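Local coordinates for ribosomal RNA small subunit methyltransferase D (Escherichia coli, PDB 2FPO), which methylates the N2 atom of guanine 966 in 16S rRNA of the assembled 30S particle, using S-adenosyl-L-methionine as methyl donor, at residues 60-65 / 128-133. Residues are numbered along the deposited sequence; the frame is centred on the assembly and turned at random.
Sequences DCFAGS and VDPPFR
The ring of F62 lies against the proline pair P130–P131, joining two loops at the carboxyl ends of adjacent parallel strands in the Rossmann-like sheet of an AdoMet-dependent methyltransferase. Residues 60-65 run on from the end of strand 57-60 and carry the start of the glycine-rich motif I, which in this superfamily usually borders the cofactor; residues 128-133 do the same from neighbouring strand 123-128 and contain DPPF, the (D/N)PP(Y/F) signature of amino-group methyltransferases. The contact illustrates an aromatic knob in a hollow: the F62 ring fits a recess formed by V128, P130 and P131 of the facing loop. F62 CG stands anti to the carbonyl carbon (chi1 -51°), which carries the ring over to that loop. P130 closes over one face in a CH-pi contact, its CB 3.8 Å from the F62 ring centroid and 15° off the normal. The other proline meets the ring obliquely, P131 CD lying 3.7 Å from F62 CD1, while V128 CG1 sits near the ring plane, 4.2 Å from F62 CE2. T140 of helix 137-146 and A112 of helix 112-116 also touch the phenylalanine. With alanine in place of F62, the P130 ring would probably lose its CH-pi partner and a gap would open beside P131 CD. Deeper down the fit is looser, with C61 SG 4.5 Å from V128 CG2. No direct hydrogen bond links the loops; a water bridges them, hydrogen-bonded to D60 OD1 at 3.0 Å and accepting a weak bond from F62 N, while D129 N donates to the same oxygen over 2.8 Å.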
loop_
_atom_site.group_PDB
_atom_site.type_symbol
_atom_site.label_atom_id
_atom_site.label_comp_id
_atom_site.label_asym_id
_atom_site.label_seq_id
_atom_site.Cartn_x
_atom_site.Cartn_y
_atom_site.Cartn_z
ATOM N N ASP A 60 0.387 2.696 -3.377
ATOM C CA ASP A 60 -0.610 2.502 -2.319
ATOM C C ASP A 60 -1.998 2.846 -2.891
ATOM O O ASP A 60 -2.291 4.030 -3.146
ATOM C CB ASP A 60 -0.270 3.407 -1.144
ATOM C CG ASP A 60 -0.977 3.008 0.157
ATOM O OD1 ASP A 60 -2.034 2.343 0.141
ATOM O OD2 ASP A 60 -0.467 3.402 1.209
ATOM N N CYS A 61 -2.832 1.814 -3.074
ATOM C CA CYS A 61 -4.138 1.970 -3.744
ATOM C C CYS A 61 -5.198 2.733 -2.964
ATOM O O CYS A 61 -6.138 3.253 -3.591
ATOM C CB CYS A 61 -4.705 0.616 -4.178
ATOM S SG CYS A 61 -3.632 -0.226 -5.385
ATOM N N PHE A 62 -5.089 2.742 -1.631
ATOM C CA PHE A 62 -6.057 3.410 -0.731
ATOM C C PHE A 62 -5.183 3.930 0.378
ATOM O O PHE A 62 -5.111 3.327 1.478
ATOM C CB PHE A 62 -7.126 2.428 -0.143
ATOM C CG PHE A 62 -7.820 1.598 -1.187
ATOM C CD1 PHE A 62 -8.981 2.059 -1.800
ATOM C CD2 PHE A 62 -7.279 0.371 -1.583
ATOM C CE1 PHE A 62 -9.598 1.287 -2.842
ATOM C CE2 PHE A 62 -7.871 -0.411 -2.597
ATOM C CZ PHE A 62 -9.048 0.038 -3.217
ATOM N N ALA A 63 -4.482 5.019 0.088
ATOM C CA ALA A 63 -3.383 5.461 0.969
ATOM C C ALA A 63 -3.847 5.996 2.323
ATOM O O ALA A 63 -3.115 5.879 3.305
ATOM C CB ALA A 63 -2.468 6.462 0.251
ATOM N N GLY A 64 -5.052 6.558 2.379
ATOM C CA GLY A 64 -5.642 7.057 3.650
ATOM C C GLY A 64 -4.713 8.004 4.411
ATOM O O GLY A 64 -4.306 9.073 3.900
ATOM N N SER A 65 -4.331 7.590 5.609
ATOM C CA SER A 65 -3.383 8.350 6.454
ATOM C C SER A 65 -1.948 8.409 5.864
ATOM O O SER A 65 -1.134 9.243 6.259
ATOM C CB SER A 65 -3.374 7.746 7.865
ATOM O OG SER A 65 -3.076 6.361 7.767
ATOM N N VAL A 128 -2.757 -2.971 -0.770
ATOM C CA VAL A 128 -4.208 -3.110 -1.020
ATOM C C VAL A 128 -4.941 -3.321 0.306
ATOM O O VAL A 128 -5.214 -4.446 0.748
ATOM C CB VAL A 128 -4.534 -4.255 -2.030
ATOM C CG1 VAL A 128 -6.039 -4.237 -2.413
ATOM C CG2 VAL A 128 -3.638 -4.177 -3.253
ATOM N N ASP A 129 -5.282 -2.210 0.938
ATOM C CA ASP A 129 -6.012 -2.240 2.185
ATOM C C ASP A 129 -7.241 -1.355 1.978
ATOM O O ASP A 129 -7.252 -0.208 2.390
ATOM C CB ASP A 129 -5.135 -1.714 3.324
ATOM C CG ASP A 129 -5.891 -1.635 4.652
ATOM O OD1 ASP A 129 -6.843 -2.439 4.867
ATOM O OD2 ASP A 129 -5.555 -0.749 5.467
ATOM N N PRO A 130 -8.272 -1.877 1.284
ATOM C CA PRO A 130 -9.425 -1.000 1.045
ATOM C C PRO A 130 -10.270 -0.675 2.286
ATOM O O PRO A 130 -10.272 -1.467 3.258
ATOM C CB PRO A 130 -10.225 -1.761 -0.032
ATOM C CG PRO A 130 -9.856 -3.202 0.191
ATOM C CD PRO A 130 -8.422 -3.198 0.644
ATOM N N PRO A 131 -10.996 0.477 2.264
ATOM C CA PRO A 131 -11.821 0.890 3.394
ATOM C C PRO A 131 -12.942 -0.120 3.651
ATOM O O PRO A 131 -13.385 -0.294 4.782
ATOM C CB PRO A 131 -12.378 2.275 2.946
ATOM C CG PRO A 131 -12.367 2.207 1.462
ATOM C CD PRO A 131 -11.079 1.454 1.158
ATOM N N PHE A 132 -13.385 -0.794 2.599
ATOM C CA PHE A 132 -14.272 -1.945 2.761
ATOM C C PHE A 132 -13.878 -2.971 1.685
ATOM O O PHE A 132 -13.280 -2.603 0.682
ATOM C CB PHE A 132 -15.764 -1.519 2.713
ATOM C CG PHE A 132 -16.133 -0.784 1.458
ATOM C CD1 PHE A 132 -16.490 -1.490 0.307
ATOM C CD2 PHE A 132 -16.069 0.610 1.404
ATOM C CE1 PHE A 132 -16.800 -0.820 -0.875
ATOM C CE2 PHE A 132 -16.394 1.289 0.237
ATOM C CZ PHE A 132 -16.748 0.575 -0.915
ATOM N N ARG A 133 -14.230 -4.237 1.892
ATOM C CA ARG A 133 -13.720 -5.370 1.102
ATOM C C ARG A 133 -14.536 -5.620 -0.174
ATOM O O ARG A 133 -14.010 -5.602 -1.303
ATOM C CB ARG A 133 -13.761 -6.636 1.985
ATOM C CG ARG A 133 -13.181 -7.926 1.383
ATOM C CD ARG A 133 -14.220 -8.872 0.736
ATOM N NE ARG A 133 -15.409 -9.121 1.555
ATOM C CZ ARG A 133 -16.413 -9.918 1.198
ATOM N NH1 ARG A 133 -16.377 -10.563 0.034
ATOM N NH2 ARG A 133 -17.459 -10.070 2.001
HETATM O O HOH W 1 -4.101 0.260 0.518
#